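Local coordinates for MHC class I-like protein MILL2 (Mus musculus, PDB 6A97), which binds heparan sulfate proteoglycans on the surface of fibroblasts and belongs to the MHC class I family, at residues V44-D49 with Q187-S192; Q114-C119 with R128-L133; A98-Q103 with H167-D172; G201-T206 with L280-H285. All blocks are in the same frame, centred on the assembly; numbering follows the deposited sequence.

Contact 1 of 4, residues V44-D49 with Q187-S192; sequences VLIYVD and QRYLAS
This is an apolar packing contact, largely buried, between the floor and a wall of the MHC-like platform. Strand 44-48 lies beneath helix 187-192, with their axes 10.4 Å apart at closest and crossing at -66°. Ile46 and Val48 rise from the strand toward the helix and meet Tyr189. Val48 CG2 lies 3.9 Å from Tyr189 CD2, and Ile46 CG2 lies 4.0 Å from Tyr189 CE2. Further along the ring, Ile46 CD1 comes to 3.8 Å from Tyr189 OH, the two side chains crossing at about a right angle. The two methyl-bearing residues thus follow one side of the phenol from its base to its hydroxyl. In the MHC class I fold, the helices of alpha-1 and alpha-2 lie over a shared antiparallel sheet. Here an alpha-1 strand receives the alpha-2 helix, and Phe53 of the next strand meets Tyr189 edge-to-face. The second branch of Val48, CG1, is anti to its backbone N (chi1 -172°) and turns to Leu190, 4.2 Å from CD2. Leu190 CD2 also lies 4.1 Å from Asp49 OD2, just beyond the strand. That carboxylate is held by His23 and by the backbone N of Thr24.

Contact 2 of 4, residues Q114-C119 with R128-L133; sequences QATLGC and RGFWHL
Thr116 O receives the shortest bond of this strand pair, 2.8 Å from His132 N. The approach is almost linear, with 178° at the hydrogen. The return bond, Thr116 N to His132 O, is 2.9 Å long and more bent. A second pair of backbone bonds joins Gly118 and Phe130 in the same way, so the strands form a regular antiparallel hairpin. Thr116-His132 and Gly118-Phe130 are its hydrogen-bonded pairs.

The Phe130 ring folds back across the neighbouring strand. Its CG sits between the backbone N and the carbonyl carbon (chi1 62°), and this lays one ring face over Gly118. Gly118 CA is 4.1 Å from the Phe130 ring centroid in a CH-pi contact. On the same sheet face, Thr116 CG2 meets the edge of the His132 imidazole, 3.9 Å from CD2. Thr116 OG1 turns instead to Asn28 and Arg26.

The other face carries Leu117 and Trp131 side by side. Leu117 CD2 lies over the five-membered ring of Trp131, 3.7 Å from its centroid. The indole NE1 is buried and has no partner in the model. Ala115 CB and Leu133 CD2 pack tightly, 3.5 Å apart.

The hairpin belongs to the alpha-2 half of the antiparallel sheet that floors the MHC class I-like platform. Strand 23-31 flanks it on one side and strand 138-144 on the other. Leu117 and Trp131 face helices 75-96 and 171-193, and Cys119 is tied to the latter by its disulfide with Cys182.

Contact 3 of 4, residues A98-Q103 with H167-D172; sequences AEVINQ and HAPRAD
His167 CG stands anti to its own carbonyl carbon (chi1 -69°), and Glu99 bends at chi2 (75°), which brings the imidazole edge against the glutamate stem. This contact closes one end of the MHC class I-like platform. There the short helix 98-104 of alpha-1 meets the break between the two alpha-2 helices, 158-167 and 171-193. Glu99 CG lies in the plane of the ring, 3.8 Å from His167 CD2. The carboxylate is nearly coplanar with the imidazole, at 20°. Even so, Glu99 OE2 and His167 NE2 remain 5.4 Å apart, too far for a direct bond. The other ring nitrogen, ND1, is engaged by Phe163 O, and the Phe163 ring stacks on the imidazole. The position of the ring is probably set in part by Phe163 of its own helix.

Val100 makes the apolar half of the contact. Its CG2 branch packs 3.9 Å from Ala168 CA and also reaches Pro169 CD. These are the first residues beyond the helix that ends at His167. Below Val100 lies Phe140 of the sheet.

A water bridges the backbone of His167 to helix 98-104. Val100 N, near the start of that helix, donates to this water at 2.8 Å. The same water also lies 2.8 Å from His167 O.

Contact 4 of 4, residues G201-T206 with L280-H285; sequences GPPMVT and LRHGNH
Pro203 meets two histidines, presenting a different ring carbon to each. Its CD sits squarely over one face of the His285 ring, 3.6 Å from the centroid and 1° off the normal, a CH-pi contact. Its CG instead touches the edge of His282, 3.4 Å from CD2. The two imidazoles approach neighbouring proline carbons from directions roughly at right angles, one by its face and one by its edge. Pro202 CB adds a looser touch, 3.8 Å from His285 CE1.

With CG anti to the backbone N (chi1 173°), the His282 ring extends to where its CD2 edge meets Pro203. ND1 bonds Glu230 O and NE2 bonds Tyr227 N, and these two bonds fix the ring's rotation.

Deeper in, Leu280 CD2 lies 3.8 Å from Pro203 CB. Val205 and Leu280 run antiparallel alongside one another, with Val205 CG2 3.6 Å from Leu280 CB. The type II' turn from His282 to His285 brings both histidines to the same proline.

The contact joins the two facing sheets of the C1-type immunoglobulin domain, alpha-3. Strand 204-210 is an outer strand of one sheet, beside 217-226. Strands 276-282 and 285-290 belong to the other, which runs on at His285 into a strand of another protein chain.

Overall arrangement
Contacts 1, 2 and 3 belong to the alpha-1/alpha-2 platform, whereas contact 4 lies in the immunoglobulin domain, about 46 Å from contact 3 between centres. Contacts 1 and 2 reach the same sheet. Contact 2 is bonded backbone to backbone within it, while contact 1 packs apolar side chains between sheet and helix. Contacts 1 and 3 share helix 171-193, near its end and at its start. Contact 3 is only partly buried and includes a bridging water; it touches contact 2 where Trp131 CZ2 packs on Pro169 CG. Contact 4 is buried like contacts 1 and 2, but joins two sheets through proline, imidazole and aliphatic packing.

Contact 1 of 4, residues V44-D49 with Q187-S192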
loop_
_atom_site.group_PDB
_atom_site.type_symbol
_atom_site.label_atom_id
_atom_site.label_comp_id
_atom_site.label_asym_id
_atom_site.label_seq_id
_atom_site.Cartn_x
_atom_site.Cartn_y
_atom_site.Cartn_z
ATOM N N VAL A 44 -11.858 11.016 27.989
ATOM C CA VAL A 44 -12.666 10.948 26.784
ATOM C C VAL A 44 -11.897 11.560 25.627
ATOM O O VAL A 44 -11.466 12.713 25.697
ATOM C CB VAL A 44 -14.023 11.680 26.945
ATOM C CG1 VAL A 44 -14.880 11.471 25.703
ATOM C CG2 VAL A 44 -14.761 11.203 28.198
ATOM N N LEU A 45 -11.720 10.773 24.575
ATOM C CA LEU A 45 -11.042 11.221 23.368
ATOM C C LEU A 45 -12.000 11.106 22.199
ATOM O O LEU A 45 -12.618 10.056 21.989
ATOM C CB LEU A 45 -9.782 10.394 23.107
ATOM C CG LEU A 45 -8.709 10.422 24.194
ATOM C CD1 LEU A 45 -7.593 9.439 23.876
ATOM C CD2 LEU A 45 -8.154 11.828 24.346
ATOM N N ILE A 46 -12.124 12.185 21.437
ATOM C CA ILE A 46 -13.066 12.221 20.328
ATOM C C ILE A 46 -12.339 12.294 18.992
ATOM O O ILE A 46 -11.516 13.189 18.767
ATOM C CB ILE A 46 -14.020 13.417 20.453
ATOM C CG1 ILE A 46 -14.918 13.252 21.679
ATOM C CG2 ILE A 46 -14.864 13.558 19.207
ATOM C CD1 ILE A 46 -15.995 14.303 21.773
ATOM N N TYR A 47 -12.646 11.343 18.113
ATOM C CA TYR A 47 -12.027 11.260 16.795
ATOM C C TYR A 47 -13.026 11.529 15.678
ATOM O O TYR A 47 -14.099 10.929 15.636
ATOM C CB TYR A 47 -11.396 9.880 16.582
ATOM C CG TYR A 47 -10.283 9.564 17.548
ATOM C CD1 TYR A 47 -8.955 9.729 17.177
ATOM C CD2 TYR A 47 -10.559 9.121 18.839
ATOM C CE1 TYR A 47 -7.931 9.448 18.054
ATOM C CE2 TYR A 47 -9.542 8.842 19.729
ATOM C CZ TYR A 47 -8.229 9.011 19.327
ATOM O OH TYR A 47 -7.209 8.736 20.197
ATOM N N VAL A 48 -12.669 12.436 14.775
ATOM C CA VAL A 48 -13.435 12.636 13.553
ATOM C C VAL A 48 -12.604 12.154 12.372
ATOM O O VAL A 48 -11.500 12.657 12.137
ATOM C CB VAL A 48 -13.826 14.106 13.341
ATOM C CG1 VAL A 48 -14.793 14.228 12.169
ATOM C CG2 VAL A 48 -14.446 14.673 14.604
ATOM N N ASP A 49 -13.133 11.168 11.649
ATOM C CA ASP A 49 -12.440 10.564 10.515
ATOM C C ASP A 49 -11.049 10.094 10.926
ATOM O O ASP A 49 -10.066 10.337 10.226
ATOM C CB ASP A 49 -12.367 11.549 9.345
ATOM C CG ASP A 49 -13.748 11.939 8.832
ATOM O OD1 ASP A 49 -14.699 11.151 9.023
ATOM O OD2 ASP A 49 -13.885 13.032 8.246
ATOM N N GLN A 187 -22.264 16.126 12.455
ATOM C CA GLN A 187 -22.609 17.125 11.454
ATOM C C GLN A 187 -22.060 18.493 11.841
ATOM O O GLN A 187 -21.516 19.215 11.006
ATOM C CB GLN A 187 -24.126 17.199 11.268
ATOM C CG GLN A 187 -24.538 17.695 9.897
ATOM C CD GLN A 187 -23.893 16.895 8.782
ATOM O OE1 GLN A 187 -24.140 15.697 8.638
ATOM N NE2 GLN A 187 -23.057 17.554 7.989
ATOM N N ARG A 188 -22.202 18.839 13.116
ATOM C CA ARG A 188 -21.709 20.114 13.609
ATOM C C ARG A 188 -20.181 20.154 13.538
ATOM O O ARG A 188 -19.603 21.169 13.154
ATOM C CB ARG A 188 -22.203 20.358 15.036
ATOM C CG ARG A 188 -22.146 21.810 15.480
ATOM C CD ARG A 188 -22.683 21.982 16.897
ATOM N NE ARG A 188 -21.929 21.197 17.871
ATOM C CZ ARG A 188 -22.390 20.103 18.470
ATOM N NH1 ARG A 188 -23.612 19.663 18.202
ATOM N NH2 ARG A 188 -21.632 19.451 19.343
ATOM N N TYR A 189 -19.532 19.041 13.882
ATOM C CA TYR A 189 -18.073 18.943 13.798
ATOM C C TYR A 189 -17.566 19.084 12.365
ATOM O O TYR A 189 -16.577 19.772 12.114
ATOM C CB TYR A 189 -17.571 17.612 14.364
ATOM C CG TYR A 189 -17.744 17.420 15.853
ATOM C CD1 TYR A 189 -18.025 18.488 16.695
ATOM C CD2 TYR A 189 -17.600 16.162 16.419
ATOM C CE1 TYR A 189 -18.175 18.301 18.064
ATOM C CE2 TYR A 189 -17.744 15.963 17.778
ATOM C CZ TYR A 189 -18.030 17.033 18.599
ATOM O OH TYR A 189 -18.170 16.817 19.955
ATOM N N LEU A 190 -18.234 18.411 11.432
ATOM C CA LEU A 190 -17.811 18.412 10.034
ATOM C C LEU A 190 -17.855 19.807 9.424
ATOM O O LEU A 190 -17.021 20.155 8.587
ATOM C CB LEU A 190 -18.677 17.455 9.212
ATOM C CG LEU A 190 -18.361 15.970 9.387
ATOM C CD1 LEU A 190 -19.374 15.099 8.649
ATOM C CD2 LEU A 190 -16.941 15.678 8.916
ATOM N N ALA A 191 -18.828 20.606 9.850
ATOM C CA ALA A 191 -18.939 21.984 9.384
ATOM C C ALA A 191 -17.748 22.817 9.859
ATOM O O ALA A 191 -17.143 23.554 9.080
ATOM C CB ALA A 191 -20.245 22.599 9.857
ATOM N N SER A 192 -17.411 22.680 11.138
ATOM C CA SER A 192 -16.287 23.398 11.728
ATOM C C SER A 192 -14.947 22.931 11.171
ATOM O O SER A 192 -13.944 23.632 11.289
ATOM C CB SER A 192 -16.299 23.238 13.248
ATOM O OG SER A 192 -17.544 23.636 13.797
#

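Contact 2 of 4, residues Q114-C119 with R128-L133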
loop_
_atom_site.group_PDB
_atom_site.type_symbol
_atom_site.label_atom_id
_atom_site.label_comp_id
_atom_site.label_asym_id
_atom_site.label_seq_id
_atom_site.Cartn_x
_atom_site.Cartn_y
_atom_site.Cartn_z
ATOM N N GLN A 114 -13.049 0.131 29.417
ATOM C CA GLN A 114 -12.970 0.965 28.220
ATOM C C GLN A 114 -14.271 0.925 27.446
ATOM O O GLN A 114 -15.026 -0.044 27.526
ATOM C CB GLN A 114 -11.832 0.506 27.303
ATOM C CG GLN A 114 -10.436 0.603 27.908
ATOM C CD GLN A 114 -9.412 -0.200 27.116
ATOM O OE1 GLN A 114 -9.106 -1.340 27.461
ATOM N NE2 GLN A 114 -8.889 0.389 26.042
ATOM N N ALA A 115 -14.521 1.972 26.674
ATOM C CA ALA A 115 -15.657 1.981 25.775
ATOM C C ALA A 115 -15.266 2.644 24.470
ATOM O O ALA A 115 -14.517 3.614 24.462
ATOM C CB ALA A 115 -16.847 2.703 26.407
ATOM N N THR A 116 -15.753 2.112 23.357
ATOM C CA THR A 116 -15.661 2.854 22.116
ATOM C C THR A 116 -17.057 2.919 21.526
ATOM O O THR A 116 -17.806 1.939 21.545
ATOM C CB THR A 116 -14.648 2.240 21.124
ATOM O OG1 THR A 116 -14.512 3.114 20.001
ATOM C CG2 THR A 116 -15.078 0.839 20.632
ATOM N N LEU A 117 -17.426 4.087 21.024
ATOM C CA LEU A 117 -18.787 4.271 20.554
ATOM C C LEU A 117 -18.845 5.423 19.582
ATOM O O LEU A 117 -17.916 6.227 19.505
ATOM C CB LEU A 117 -19.718 4.494 21.747
ATOM C CG LEU A 117 -19.543 5.753 22.609
ATOM C CD1 LEU A 117 -20.537 6.858 22.224
ATOM C CD2 LEU A 117 -19.588 5.427 24.096
ATOM N N GLY A 118 -19.927 5.494 18.819
ATOM C CA GLY A 118 -20.092 6.586 17.883
ATOM C C GLY A 118 -20.990 6.240 16.718
ATOM O O GLY A 118 -21.821 5.341 16.808
ATOM N N CYS A 119 -20.819 6.961 15.618
ATOM C CA CYS A 119 -21.691 6.794 14.470
ATOM C C CYS A 119 -20.927 7.040 13.187
ATOM O O CYS A 119 -19.897 7.719 13.178
ATOM C CB CYS A 119 -22.889 7.737 14.557
ATOM S SG CYS A 119 -22.434 9.498 14.524
ATOM N N ARG A 128 -24.959 4.747 10.707
ATOM C CA ARG A 128 -24.683 3.501 11.421
ATOM C C ARG A 128 -24.011 3.771 12.770
ATOM O O ARG A 128 -22.910 4.317 12.820
ATOM C CB ARG A 128 -23.789 2.581 10.586
ATOM C CG ARG A 128 -23.346 1.330 11.333
ATOM C CD ARG A 128 -22.126 0.680 10.698
ATOM N NE ARG A 128 -20.886 1.399 10.991
ATOM C CZ ARG A 128 -20.037 1.072 11.962
ATOM N NH1 ARG A 128 -20.283 0.031 12.748
ATOM N NH2 ARG A 128 -18.935 1.787 12.149
ATOM N N GLY A 129 -24.666 3.375 13.856
ATOM C CA GLY A 129 -24.122 3.571 15.189
ATOM C C GLY A 129 -23.461 2.324 15.754
ATOM O O GLY A 129 -23.714 1.212 15.292
ATOM N N PHE A 130 -22.602 2.511 16.754
ATOM C CA PHE A 130 -21.943 1.389 17.414
ATOM C C PHE A 130 -21.596 1.735 18.857
ATOM O O PHE A 130 -21.419 2.906 19.199
ATOM C CB PHE A 130 -20.679 0.970 16.647
ATOM C CG PHE A 130 -19.619 2.041 16.571
ATOM C CD1 PHE A 130 -19.630 2.979 15.548
ATOM C CD2 PHE A 130 -18.604 2.100 17.515
ATOM C CE1 PHE A 130 -18.658 3.965 15.478
ATOM C CE2 PHE A 130 -17.626 3.079 17.447
ATOM C CZ PHE A 130 -17.655 4.014 16.429
ATOM N N TRP A 131 -21.501 0.711 19.702
ATOM C CA TRP A 131 -21.098 0.902 21.093
ATOM C C TRP A 131 -20.546 -0.401 21.664
ATOM O O TRP A 131 -21.273 -1.388 21.808
ATOM C CB TRP A 131 -22.276 1.404 21.928
ATOM C CG TRP A 131 -21.911 1.912 23.292
ATOM C CD1 TRP A 131 -20.880 1.492 24.082
ATOM C CD2 TRP A 131 -22.571 2.957 24.020
ATOM N NE1 TRP A 131 -20.863 2.203 25.259
ATOM C CE2 TRP A 131 -21.891 3.109 25.245
ATOM C CE3 TRP A 131 -23.675 3.777 23.755
ATOM C CZ2 TRP A 131 -22.278 4.045 26.207
ATOM C CZ3 TRP A 131 -24.058 4.706 24.712
ATOM C CH2 TRP A 131 -23.364 4.830 25.922
ATOM N N HIS A 132 -19.254 -0.396 21.983
ATOM C CA HIS A 132 -18.595 -1.562 22.565
ATOM C C HIS A 132 -17.964 -1.222 23.907
ATOM O O HIS A 132 -17.464 -0.116 24.102
ATOM C CB HIS A 132 -17.515 -2.104 21.625
ATOM C CG HIS A 132 -17.973 -2.299 20.214
ATOM N ND1 HIS A 132 -18.602 -3.449 19.784
ATOM C CD2 HIS A 132 -17.886 -1.491 19.130
ATOM C CE1 HIS A 132 -18.887 -3.338 18.499
ATOM N NE2 HIS A 132 -18.465 -2.159 18.078
ATOM N N LEU A 133 -17.995 -2.173 24.834
ATOM C CA LEU A 133 -17.265 -2.037 26.087
ATOM C C LEU A 133 -16.144 -3.065 26.139
ATOM O O LEU A 133 -16.275 -4.172 25.610
ATOM C CB LEU A 133 -18.189 -2.209 27.295
ATOM C CG LEU A 133 -19.390 -1.274 27.425
ATOM C CD1 LEU A 133 -20.235 -1.677 28.617
ATOM C CD2 LEU A 133 -18.917 0.153 27.576
#

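Contact 3 of 4, residues A98-Q103 with H167-D172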
loop_
_atom_site.group_PDB
_atom_site.type_symbol
_atom_site.label_atom_id
_atom_site.label_comp_id
_atom_site.label_asym_id
_atom_site.label_seq_id
_atom_site.Cartn_x
_atom_site.Cartn_y
_atom_site.Cartn_z
ATOM N N ALA A 98 -23.192 4.161 34.416
ATOM C CA ALA A 98 -23.071 4.225 35.870
ATOM C C ALA A 98 -23.166 2.851 36.532
ATOM O O ALA A 98 -22.397 2.540 37.443
ATOM C CB ALA A 98 -24.141 5.158 36.447
ATOM N N GLU A 99 -24.107 2.029 36.082
ATOM C CA GLU A 99 -24.329 0.743 36.730
ATOM C C GLU A 99 -23.212 -0.245 36.406
ATOM O O GLU A 99 -22.791 -1.011 37.270
ATOM C CB GLU A 99 -25.691 0.168 36.338
ATOM C CG GLU A 99 -26.453 -0.440 37.511
ATOM C CD GLU A 99 -27.065 0.610 38.435
ATOM O OE1 GLU A 99 -26.831 1.821 38.225
ATOM O OE2 GLU A 99 -27.777 0.220 39.385
ATOM N N VAL A 100 -22.713 -0.215 35.173
ATOM C CA VAL A 100 -21.563 -1.044 34.818
ATOM C C VAL A 100 -20.356 -0.636 35.659
ATOM O O VAL A 100 -19.646 -1.484 36.203
ATOM C CB VAL A 100 -21.214 -0.945 33.319
ATOM C CG1 VAL A 100 -19.845 -1.554 33.048
ATOM C CG2 VAL A 100 -22.283 -1.640 32.480
ATOM N N ILE A 101 -20.140 0.670 35.782
ATOM C CA ILE A 101 -19.048 1.187 36.597
ATOM C C ILE A 101 -19.176 0.764 38.064
ATOM O O ILE A 101 -18.198 0.337 38.682
ATOM C CB ILE A 101 -18.969 2.726 36.512
ATOM C CG1 ILE A 101 -18.456 3.155 35.134
ATOM C CG2 ILE A 101 -18.069 3.279 37.603
ATOM C CD1 ILE A 101 -18.463 4.651 34.911
ATOM N N ASN A 102 -20.380 0.880 38.620
ATOM C CA ASN A 102 -20.613 0.479 40.007
ATOM C C ASN A 102 -20.308 -1.001 40.248
ATOM O O ASN A 102 -19.673 -1.360 41.236
ATOM C CB ASN A 102 -22.053 0.786 40.413
ATOM C CG ASN A 102 -22.266 2.259 40.715
ATOM O OD1 ASN A 102 -21.386 2.922 41.262
ATOM N ND2 ASN A 102 -23.435 2.778 40.355
ATOM N N GLN A 103 -20.747 -1.856 39.328
ATOM C CA GLN A 103 -20.569 -3.299 39.474
ATOM C C GLN A 103 -19.111 -3.714 39.312
ATOM O O GLN A 103 -18.630 -4.567 40.050
ATOM C CB GLN A 103 -21.446 -4.058 38.469
ATOM C CG GLN A 103 -22.946 -3.875 38.676
ATOM C CD GLN A 103 -23.414 -4.319 40.063
ATOM O OE1 GLN A 103 -22.991 -5.361 40.578
ATOM N NE2 GLN A 103 -24.283 -3.516 40.677
ATOM N N HIS A 167 -27.923 -4.518 33.431
ATOM C CA HIS A 167 -27.137 -3.476 34.091
ATOM C C HIS A 167 -26.354 -2.617 33.102
ATOM O O HIS A 167 -25.753 -1.614 33.484
ATOM C CB HIS A 167 -26.180 -4.093 35.113
ATOM C CG HIS A 167 -26.871 -4.674 36.307
ATOM N ND1 HIS A 167 -27.329 -5.972 36.344
ATOM C CD2 HIS A 167 -27.183 -4.129 37.507
ATOM C CE1 HIS A 167 -27.893 -6.204 37.516
ATOM N NE2 HIS A 167 -27.818 -5.103 38.240
ATOM N N ALA A 168 -26.360 -3.020 31.837
ATOM C CA ALA A 168 -25.721 -2.242 30.783
ATOM C C ALA A 168 -26.596 -1.030 30.446
ATOM O O ALA A 168 -27.788 -1.039 30.753
ATOM C CB ALA A 168 -25.486 -3.117 29.553
ATOM N N PRO A 169 -26.010 0.019 29.830
ATOM C CA PRO A 169 -26.753 1.241 29.474
ATOM C C PRO A 169 -28.124 0.973 28.847
ATOM O O PRO A 169 -28.221 0.184 27.907
ATOM C CB PRO A 169 -25.826 1.923 28.466
ATOM C CG PRO A 169 -24.460 1.534 28.915
ATOM C CD PRO A 169 -24.582 0.131 29.472
ATOM N N ARG A 170 -29.162 1.620 29.377
ATOM C CA ARG A 170 -30.534 1.396 28.925
ATOM C C ARG A 170 -30.665 1.573 27.419
ATOM O O ARG A 170 -30.168 2.546 26.849
ATOM C CB ARG A 170 -31.503 2.332 29.653
ATOM C CG ARG A 170 -31.700 1.987 31.123
ATOM C CD ARG A 170 -33.080 2.391 31.632
ATOM N NE ARG A 170 -33.236 3.838 31.776
ATOM C CZ ARG A 170 -33.949 4.596 30.948
ATOM N NH1 ARG A 170 -34.570 4.043 29.917
ATOM N NH2 ARG A 170 -34.043 5.904 31.153
ATOM N N ALA A 171 -31.336 0.618 26.784
ATOM C CA ALA A 171 -31.404 0.547 25.327
ATOM C C ALA A 171 -32.012 1.794 24.690
ATOM O O ALA A 171 -31.582 2.219 23.618
ATOM C CB ALA A 171 -32.191 -0.691 24.901
ATOM N N ASP A 172 -33.016 2.380 25.335
ATOM C CA ASP A 172 -33.662 3.553 24.757
ATOM C C ASP A 172 -32.730 4.765 24.820
ATOM O O ASP A 172 -32.723 5.592 23.912
ATOM C CB ASP A 172 -34.989 3.857 25.457
ATOM C CG ASP A 172 -34.814 4.195 26.917
ATOM O OD1 ASP A 172 -34.121 3.439 27.629
ATOM O OD2 ASP A 172 -35.363 5.226 27.355
HETATM O O HOH W 1 -24.307 0.731 33.018
#

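Contact 4 of 4, residues G201-T206 with L280-H285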
loop_
_atom_site.group_PDB
_atom_site.type_symbol
_atom_site.label_atom_id
_atom_site.label_comp_id
_atom_site.label_asym_id
_atom_site.label_seq_id
_atom_site.Cartn_x
_atom_site.Cartn_y
_atom_site.Cartn_z
ATOM N N GLY A 201 0.491 20.494 1.070
ATOM C CA GLY A 201 1.656 19.934 0.416
ATOM C C GLY A 201 1.459 18.485 0.018
ATOM O O GLY A 201 0.583 17.803 0.549
ATOM N N PRO A 202 2.271 18.009 -0.935
ATOM C CA PRO A 202 2.208 16.622 -1.396
ATOM C C PRO A 202 3.011 15.685 -0.497
ATOM O O PRO A 202 3.893 16.145 0.227
ATOM C CB PRO A 202 2.826 16.701 -2.790
ATOM C CG PRO A 202 3.851 17.782 -2.649
ATOM C CD PRO A 202 3.269 18.792 -1.686
ATOM N N PRO A 203 2.712 14.379 -0.543
ATOM C CA PRO A 203 3.566 13.398 0.134
ATOM C C PRO A 203 4.966 13.400 -0.465
ATOM O O PRO A 203 5.147 13.868 -1.587
ATOM C CB PRO A 203 2.867 12.058 -0.138
ATOM C CG PRO A 203 1.492 12.409 -0.607
ATOM C CD PRO A 203 1.607 13.740 -1.277
ATOM N N MET A 204 5.944 12.887 0.271
ATOM C CA MET A 204 7.285 12.742 -0.270
ATOM C C MET A 204 7.870 11.391 0.123
ATOM O O MET A 204 7.465 10.792 1.118
ATOM C CB MET A 204 8.194 13.873 0.212
ATOM C CG MET A 204 8.593 13.773 1.667
ATOM S SD MET A 204 9.856 14.980 2.110
ATOM C CE MET A 204 11.274 14.318 1.238
ATOM N N VAL A 205 8.824 10.916 -0.667
ATOM C CA VAL A 205 9.459 9.632 -0.414
ATOM C C VAL A 205 10.969 9.795 -0.361
ATOM O O VAL A 205 11.540 10.535 -1.156
ATOM C CB VAL A 205 9.093 8.600 -1.500
ATOM C CG1 VAL A 205 9.880 7.311 -1.314
ATOM C CG2 VAL A 205 7.604 8.324 -1.483
ATOM N N THR A 206 11.608 9.126 0.592
ATOM C CA THR A 206 13.060 9.041 0.613
ATOM C C THR A 206 13.498 7.579 0.586
ATOM O O THR A 206 12.784 6.696 1.063
ATOM C CB THR A 206 13.667 9.716 1.856
ATOM O OG1 THR A 206 13.283 8.986 3.028
ATOM C CG2 THR A 206 13.204 11.166 1.971
ATOM N N LEU A 280 5.148 4.714 -3.725
ATOM C CA LEU A 280 4.136 5.130 -2.764
ATOM C C LEU A 280 2.812 5.447 -3.443
ATOM O O LEU A 280 2.775 6.164 -4.444
ATOM C CB LEU A 280 4.604 6.361 -1.978
ATOM C CG LEU A 280 3.495 7.071 -1.187
ATOM C CD1 LEU A 280 3.104 6.277 0.055
ATOM C CD2 LEU A 280 3.894 8.509 -0.825
ATOM N N ARG A 281 1.729 4.900 -2.900
ATOM C CA ARG A 281 0.387 5.337 -3.263
ATOM C C ARG A 281 -0.264 6.003 -2.054
ATOM O O ARG A 281 -0.348 5.410 -0.978
ATOM C CB ARG A 281 -0.466 4.164 -3.750
ATOM C CG ARG A 281 -1.964 4.426 -3.717
ATOM C CD ARG A 281 -2.403 5.312 -4.872
ATOM N NE ARG A 281 -3.810 5.702 -4.771
ATOM C CZ ARG A 281 -4.833 4.940 -5.150
ATOM N NH1 ARG A 281 -4.618 3.732 -5.653
ATOM N NH2 ARG A 281 -6.076 5.387 -5.025
ATOM N N HIS A 282 -0.706 7.243 -2.223
ATOM C CA HIS A 282 -1.411 7.948 -1.157
ATOM C C HIS A 282 -2.404 8.925 -1.749
ATOM O O HIS A 282 -2.017 9.889 -2.406
ATOM C CB HIS A 282 -0.438 8.692 -0.241
ATOM C CG HIS A 282 -1.119 9.557 0.778
ATOM N ND1 HIS A 282 -1.944 9.045 1.756
ATOM C CD2 HIS A 282 -1.111 10.900 0.958
ATOM C CE1 HIS A 282 -2.409 10.035 2.500
ATOM N NE2 HIS A 282 -1.919 11.169 2.036
ATOM N N GLY A 283 -3.685 8.672 -1.509
ATOM C CA GLY A 283 -4.736 9.485 -2.082
ATOM C C GLY A 283 -4.682 9.404 -3.593
ATOM O O GLY A 283 -4.739 8.317 -4.166
ATOM N N ASN A 284 -4.554 10.555 -4.240
ATOM C CA ASN A 284 -4.500 10.598 -5.694
ATOM C C ASN A 284 -3.070 10.517 -6.210
ATOM O O ASN A 284 -2.850 10.482 -7.418
ATOM C CB ASN A 284 -5.161 11.874 -6.221
ATOM C CG ASN A 284 -6.627 11.971 -5.850
ATOM O OD1 ASN A 284 -7.262 10.976 -5.505
ATOM N ND2 ASN A 284 -7.174 13.177 -5.927
ATOM N N HIS A 285 -2.109 10.499 -5.290
ATOM C CA HIS A 285 -0.689 10.504 -5.640
ATOM C C HIS A 285 -0.100 9.113 -5.840
ATOM O O HIS A 285 -0.403 8.181 -5.096
ATOM C CB HIS A 285 0.136 11.211 -4.558
ATOM C CG HIS A 285 -0.251 12.636 -4.324
ATOM N ND1 HIS A 285 0.473 13.695 -4.829
ATOM C CD2 HIS A 285 -1.274 13.180 -3.623
ATOM C CE1 HIS A 285 -0.093 14.829 -4.458
ATOM N NE2 HIS A 285 -1.154 14.545 -3.726
#